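Local coordinates for putative lipoprotein YcdA (Bacillus subtilis subsp. subtilis str. 168, PDB 4R4G), which is of unknown function but is probably a membrane-anchored lipoprotein, with an Ig-like domain joined by a kinked helix to a larger mixed helix-and-sheet domain, at residues 40-45 / 97-102; 62-67 / 106-111. All blocks are in the same frame, centred on the assembly; numbering follows the deposited sequence.

Contact 1: residues 40-45 / 97-102; sequences VLKVNV and NLFFVV
V43 pairs with L98, and L41 with F100, as hydrogen-bonded antiparallel pairs; V40–V101, K42–F99 and N44–N97 are the non-hydrogen-bonded pairs beside and between them. The two strand segments run at 156° to each other, their axes 4.4 Å apart at closest approach. The two hydrogen-bonded pairs supply four backbone bonds, for example V43 N to L98 O at 2.9 Å, while CA-H...O contacts such as that from F99 CA to L41 O fill the intervals.

The face carrying K42, F99, N44 and N97 is the more polar one. K42 is fully extended, with CG trans to the backbone N (chi1 -175°), and its methylenes run alongside F99: CG lies 3.7 Å from F99 CE2. V40 meets the same ring differently, CG1 lying in its plane at the edge. Further on, K42 CE comes 3.4 Å from N97 OD1. That oxygen accepts N44 ND2 at 3.0 Å; it lies in the amide plane of N44, but the donor stands above the carbonyl plane of N97, with the two amide planes 72° apart. N97 ND2 donates in turn to the carbonyl oxygen of E81, so both ends of this amide have a partner.

Apolar groups occupy the face of L41, V43, L98 and F100. L98 CD1 fits against both methyls of V45, 3.7 Å from CG1, and V102 CG2 rests 3.7 Å from L41 CB. This face turns toward L64, Y108 and L110 of the second sheet.

The chemistry thus differs between the faces: one packs as aliphatic and aromatic carbon on the second sheet, whereas the other mixes buried V40 and F99, covered by loop residues such as T74 and P76, with the polar ends of K42, N44 and N97.

Contact 2: residues 62-67 / 106-111; sequences FTLYQG and KQYELN
Q66 and Y108 come to lie alongside each other because Q66 is extended (chi1 -178°), while the ring of Y108 swings to the side of its own backbone N (chi1 -41°). CB of Q66 then sits in the ring plane at its edge, and Q66 OE1 comes 3.6 Å from Y108 CE1, with amide and ring planes 45° apart. K106 adds a second wall: its CB packs 3.6 Å from Q66 CG, its carbonyl oxygen stands over one face of the tyrosine ring near the rim, and its backbone N donates to Y108 OH at 3.1 Å. Y108 OH also bonds the carbonyl oxygen of D103, whose backbone N is held by Q66 OE1, so ring and amide are both tied to the same turn.

Next along the inner face, L64 CD1 reaches two neighbours, 4.0 Å from both Y108 CB and L110 CD1; L64 and L110 meet at about a right angle. The backbones are antiparallel, with T63–N111 and Y65–E109 as hydrogen-bonded pairs. G67 N extends the pairing with a nearly straight bond to Q107 O (3.0 Å). On the outer face a water lies 3.2 Å from T63 OG1 and donates weakly to N111 O.

Strand 107-112 is an inner strand of its sheet, flanked by 62-66 and by 125-130, while 69-71 borders 62-66 across its other edge. F62, L64 and Y108 press against strand 39-48, and F62, L64 and Q66 also touch strand 93-102.

Contacts 1 and 2 are strand pairs from the two facing antiparallel sheets of the Ig-like sandwich, with centres about 10 Å apart. Their apolar faces meet directly: F100 CG lies 3.5 Å from L64 CB, L98 CD1 is 3.5 Å from F62 CG, and V102 CG1 reaches L64 CD2 at 3.6 Å. Along the chain the four segments alternate between the sheets, and the turn holding D103 carries strand 93-102 over into 107-112. No active site is known here. A tetraethylene glycol, probably from the crystallisation liquor, lies about 4 Å from the side chain of N111, which points to the face away from contact 1.

Contact 1: residues 40-45 / 97-102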
loop_
_atom_site.group_PDB
_atom_site.type_symbol
_atom_site.label_atom_id
_atom_site.label_comp_id
_atom_site.label_asym_id
_atom_site.label_seq_id
_atom_site.Cartn_x
_atom_site.Cartn_y
_atom_site.Cartn_z
ATOM N N VAL A 40 1.619 -12.082 8.786
ATOM C CA VAL A 40 0.751 -12.607 9.822
ATOM C C VAL A 40 -0.019 -13.737 9.182
ATOM O O VAL A 40 -0.636 -13.521 8.138
ATOM C CB VAL A 40 -0.148 -11.502 10.449
ATOM C CG1 VAL A 40 -1.248 -12.099 11.330
ATOM C CG2 VAL A 40 0.699 -10.514 11.244
ATOM N N LEU A 41 0.063 -14.949 9.756
ATOM C CA LEU A 41 -0.649 -16.100 9.216
ATOM C C LEU A 41 -2.058 -16.106 9.793
ATOM O O LEU A 41 -2.223 -16.136 11.015
ATOM C CB LEU A 41 0.110 -17.399 9.526
ATOM C CG LEU A 41 -0.411 -18.687 8.887
ATOM C CD1 LEU A 41 0.042 -18.806 7.445
ATOM C CD2 LEU A 41 0.048 -19.880 9.668
ATOM N N LYS A 42 -3.071 -15.996 8.907
ATOM C CA LYS A 42 -4.490 -15.987 9.290
ATOM C C LYS A 42 -5.038 -17.379 9.040
ATOM O O LYS A 42 -5.137 -17.816 7.887
ATOM C CB LYS A 42 -5.269 -14.894 8.517
ATOM C CG LYS A 42 -6.732 -14.701 8.912
ATOM C CD LYS A 42 -7.324 -13.520 8.170
ATOM C CE LYS A 42 -8.826 -13.557 8.056
ATOM N NZ LYS A 42 -9.383 -12.220 7.693
ATOM N N VAL A 43 -5.331 -18.093 10.129
ATOM C CA VAL A 43 -5.853 -19.463 10.121
ATOM C C VAL A 43 -7.307 -19.419 10.626
ATOM O O VAL A 43 -7.530 -19.106 11.794
ATOM C CB VAL A 43 -4.964 -20.436 10.954
ATOM C CG1 VAL A 43 -5.389 -21.888 10.766
ATOM C CG2 VAL A 43 -3.486 -20.269 10.619
ATOM N N ASN A 44 -8.289 -19.667 9.730
ATOM C CA ASN A 44 -9.704 -19.712 10.109
ATOM C C ASN A 44 -9.986 -21.127 10.537
ATOM O O ASN A 44 -9.718 -22.054 9.774
ATOM C CB ASN A 44 -10.657 -19.254 8.973
ATOM C CG ASN A 44 -12.108 -19.173 9.413
ATOM O OD1 ASN A 44 -12.861 -20.159 9.418
ATOM N ND2 ASN A 44 -12.518 -18.004 9.853
ATOM N N VAL A 45 -10.436 -21.297 11.780
ATOM C CA VAL A 45 -10.697 -22.602 12.361
ATOM C C VAL A 45 -12.150 -22.691 12.795
ATOM O O VAL A 45 -12.821 -21.668 12.934
ATOM C CB VAL A 45 -9.740 -22.940 13.558
ATOM C CG1 VAL A 45 -8.277 -22.998 13.119
ATOM C CG2 VAL A 45 -9.934 -21.984 14.740
ATOM N N ASN A 97 -11.052 -16.709 13.378
ATOM C CA ASN A 97 -9.691 -16.608 12.869
ATOM C C ASN A 97 -8.650 -16.526 13.969
ATOM O O ASN A 97 -8.918 -15.975 15.044
ATOM C CB ASN A 97 -9.542 -15.363 11.981
ATOM C CG ASN A 97 -10.340 -15.365 10.715
ATOM O OD1 ASN A 97 -10.137 -16.173 9.809
ATOM N ND2 ASN A 97 -11.166 -14.357 10.568
ATOM N N LEU A 98 -7.430 -17.009 13.646
ATOM C CA LEU A 98 -6.256 -16.989 14.501
ATOM C C LEU A 98 -5.155 -16.311 13.731
ATOM O O LEU A 98 -5.095 -16.422 12.510
ATOM C CB LEU A 98 -5.834 -18.392 14.961
ATOM C CG LEU A 98 -6.897 -19.343 15.473
ATOM C CD1 LEU A 98 -6.378 -20.741 15.434
ATOM C CD2 LEU A 98 -7.382 -18.962 16.889
ATOM N N PHE A 99 -4.311 -15.562 14.428
ATOM C CA PHE A 99 -3.267 -14.760 13.812
ATOM C C PHE A 99 -1.932 -15.011 14.501
ATOM O O PHE A 99 -1.857 -15.014 15.736
ATOM C CB PHE A 99 -3.654 -13.273 13.897
ATOM C CG PHE A 99 -4.989 -12.922 13.282
ATOM C CD1 PHE A 99 -6.165 -13.069 14.005
ATOM C CD2 PHE A 99 -5.063 -12.375 12.004
ATOM C CE1 PHE A 99 -7.397 -12.751 13.437
ATOM C CE2 PHE A 99 -6.295 -12.058 11.435
ATOM C CZ PHE A 99 -7.454 -12.266 12.147
ATOM N N PHE A 100 -0.883 -15.238 13.698
ATOM C CA PHE A 100 0.440 -15.558 14.199
ATOM C C PHE A 100 1.504 -14.882 13.386
ATOM O O PHE A 100 1.430 -14.884 12.163
ATOM C CB PHE A 100 0.673 -17.076 14.182
ATOM C CG PHE A 100 -0.288 -17.870 15.033
ATOM C CD1 PHE A 100 -0.099 -17.983 16.404
ATOM C CD2 PHE A 100 -1.378 -18.517 14.460
ATOM C CE1 PHE A 100 -0.995 -18.705 17.192
ATOM C CE2 PHE A 100 -2.264 -19.255 15.246
ATOM C CZ PHE A 100 -2.078 -19.327 16.609
ATOM N N VAL A 101 2.512 -14.338 14.070
ATOM C CA VAL A 101 3.646 -13.662 13.450
ATOM C C VAL A 101 4.556 -14.746 12.875
ATOM O O VAL A 101 5.058 -15.580 13.629
ATOM C CB VAL A 101 4.382 -12.753 14.477
ATOM C CG1 VAL A 101 5.516 -11.989 13.822
ATOM C CG2 VAL A 101 3.416 -11.809 15.180
ATOM N N VAL A 102 4.748 -14.729 11.545
ATOM C CA VAL A 102 5.522 -15.717 10.781
ATOM C C VAL A 102 6.418 -15.083 9.703
ATOM O O VAL A 102 6.121 -14.018 9.158
ATOM C CB VAL A 102 4.583 -16.765 10.089
ATOM C CG1 VAL A 102 3.871 -17.643 11.105
ATOM C CG2 VAL A 102 3.576 -16.109 9.127
#

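Contact 2: residues 62-67 / 106-111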
loop_
_atom_site.group_PDB
_atom_site.type_symbol
_atom_site.label_atom_id
_atom_site.label_comp_id
_atom_site.label_asym_id
_atom_site.label_seq_id
_atom_site.Cartn_x
_atom_site.Cartn_y
_atom_site.Cartn_z
ATOM N N PHE A 62 -4.693 -22.137 21.109
ATOM C CA PHE A 62 -3.917 -22.480 19.918
ATOM C C PHE A 62 -2.561 -21.829 19.977
ATOM O O PHE A 62 -2.437 -20.691 20.432
ATOM C CB PHE A 62 -4.638 -22.056 18.621
ATOM C CG PHE A 62 -6.020 -22.627 18.402
ATOM C CD1 PHE A 62 -7.133 -22.055 19.017
ATOM C CD2 PHE A 62 -6.217 -23.706 17.545
ATOM C CE1 PHE A 62 -8.412 -22.552 18.785
ATOM C CE2 PHE A 62 -7.501 -24.197 17.306
ATOM C CZ PHE A 62 -8.591 -23.608 17.919
ATOM N N THR A 63 -1.536 -22.563 19.524
ATOM C CA THR A 63 -0.155 -22.091 19.430
ATOM C C THR A 63 0.360 -22.470 18.056
ATOM O O THR A 63 -0.052 -23.494 17.497
ATOM C CB THR A 63 0.734 -22.643 20.562
ATOM O OG1 THR A 63 0.765 -24.062 20.480
ATOM C CG2 THR A 63 0.264 -22.225 21.952
ATOM N N LEU A 64 1.242 -21.647 17.498
ATOM C CA LEU A 64 1.836 -21.976 16.220
ATOM C C LEU A 64 3.322 -22.077 16.356
ATOM O O LEU A 64 3.944 -21.238 17.008
ATOM C CB LEU A 64 1.484 -20.932 15.140
ATOM C CG LEU A 64 1.750 -21.363 13.705
ATOM C CD1 LEU A 64 0.512 -21.923 13.075
ATOM C CD2 LEU A 64 2.205 -20.242 12.914
ATOM N N TYR A 65 3.897 -23.071 15.696
ATOM C CA TYR A 65 5.328 -23.266 15.606
ATOM C C TYR A 65 5.734 -23.080 14.177
ATOM O O TYR A 65 5.029 -23.524 13.274
ATOM C CB TYR A 65 5.752 -24.650 16.118
ATOM C CG TYR A 65 5.724 -24.760 17.630
ATOM C CD1 TYR A 65 4.531 -24.989 18.314
ATOM C CD2 TYR A 65 6.890 -24.653 18.379
ATOM C CE1 TYR A 65 4.501 -25.084 19.706
ATOM C CE2 TYR A 65 6.863 -24.682 19.773
ATOM C CZ TYR A 65 5.669 -24.915 20.434
ATOM O OH TYR A 65 5.667 -25.026 21.808
ATOM N N GLN A 66 6.848 -22.375 13.966
ATOM C CA GLN A 66 7.509 -22.208 12.684
ATOM C C GLN A 66 8.789 -22.951 12.836
ATOM O O GLN A 66 9.593 -22.607 13.714
ATOM C CB GLN A 66 7.717 -20.741 12.372
ATOM C CG GLN A 66 8.340 -20.504 11.040
ATOM C CD GLN A 66 8.671 -19.067 10.932
ATOM O OE1 GLN A 66 7.861 -18.262 10.480
ATOM N NE2 GLN A 66 9.851 -18.719 11.405
ATOM N N GLY A 67 8.925 -24.041 12.096
ATOM C CA GLY A 67 10.039 -24.954 12.281
ATOM C C GLY A 67 9.815 -25.585 13.636
ATOM O O GLY A 67 8.720 -26.123 13.897
ATOM N N LYS A 106 7.325 -20.850 5.436
ATOM C CA LYS A 106 7.989 -21.836 6.279
ATOM C C LYS A 106 7.048 -23.017 6.580
ATOM O O LYS A 106 5.951 -23.105 6.004
ATOM C CB LYS A 106 8.543 -21.196 7.563
ATOM C CG LYS A 106 9.602 -20.099 7.340
ATOM C CD LYS A 106 10.876 -20.518 6.571
ATOM C CE LYS A 106 11.895 -19.396 6.444
ATOM N NZ LYS A 106 13.048 -19.762 5.557
ATOM N N GLN A 107 7.509 -23.956 7.419
ATOM C CA GLN A 107 6.712 -25.119 7.798
ATOM C C GLN A 107 6.099 -24.867 9.160
ATOM O O GLN A 107 6.812 -24.779 10.159
ATOM C CB GLN A 107 7.540 -26.409 7.754
ATOM C CG GLN A 107 8.032 -26.767 6.345
ATOM C CD GLN A 107 6.937 -26.706 5.295
ATOM O OE1 GLN A 107 5.897 -27.371 5.404
ATOM N NE2 GLN A 107 7.137 -25.877 4.268
ATOM N N TYR A 108 4.781 -24.656 9.185
ATOM C CA TYR A 108 4.084 -24.347 10.425
ATOM C C TYR A 108 3.392 -25.575 10.993
ATOM O O TYR A 108 3.219 -26.591 10.311
ATOM C CB TYR A 108 3.091 -23.171 10.251
ATOM C CG TYR A 108 3.655 -22.046 9.399
ATOM C CD1 TYR A 108 4.735 -21.278 9.843
ATOM C CD2 TYR A 108 3.140 -21.778 8.133
ATOM C CE1 TYR A 108 5.293 -20.282 9.040
ATOM C CE2 TYR A 108 3.675 -20.765 7.332
ATOM C CZ TYR A 108 4.751 -20.021 7.791
ATOM O OH TYR A 108 5.292 -19.042 7.000
ATOM N N GLU A 109 3.108 -25.498 12.292
ATOM C CA GLU A 109 2.419 -26.497 13.054
ATOM C C GLU A 109 1.494 -25.778 13.995
ATOM O O GLU A 109 1.948 -24.976 14.806
ATOM C CB GLU A 109 3.387 -27.421 13.777
ATOM C CG GLU A 109 2.670 -28.499 14.575
ATOM C CD GLU A 109 3.515 -29.633 15.118
ATOM O OE1 GLU A 109 3.885 -30.534 14.326
ATOM O OE2 GLU A 109 3.730 -29.663 16.353
ATOM N N LEU A 110 0.181 -26.005 13.829
ATOM C CA LEU A 110 -0.852 -25.441 14.672
ATOM C C LEU A 110 -1.257 -26.493 15.672
ATOM O O LEU A 110 -1.584 -27.608 15.263
ATOM C CB LEU A 110 -2.057 -24.976 13.831
ATOM C CG LEU A 110 -3.222 -24.326 14.587
ATOM C CD1 LEU A 110 -2.909 -22.907 14.943
ATOM C CD2 LEU A 110 -4.477 -24.340 13.754
ATOM N N ASN A 111 -1.204 -26.155 16.980
ATOM C CA ASN A 111 -1.617 -27.079 18.046
ATOM C C ASN A 111 -2.797 -26.492 18.773
ATOM O O ASN A 111 -2.847 -25.286 18.996
ATOM C CB ASN A 111 -0.488 -27.428 19.043
ATOM C CG ASN A 111 -0.887 -28.473 20.102
ATOM O OD1 ASN A 111 -1.066 -29.670 19.810
ATOM N ND2 ASN A 111 -1.071 -28.043 21.353
HETATM O O HOH W 1 -1.805 -25.130 22.117
#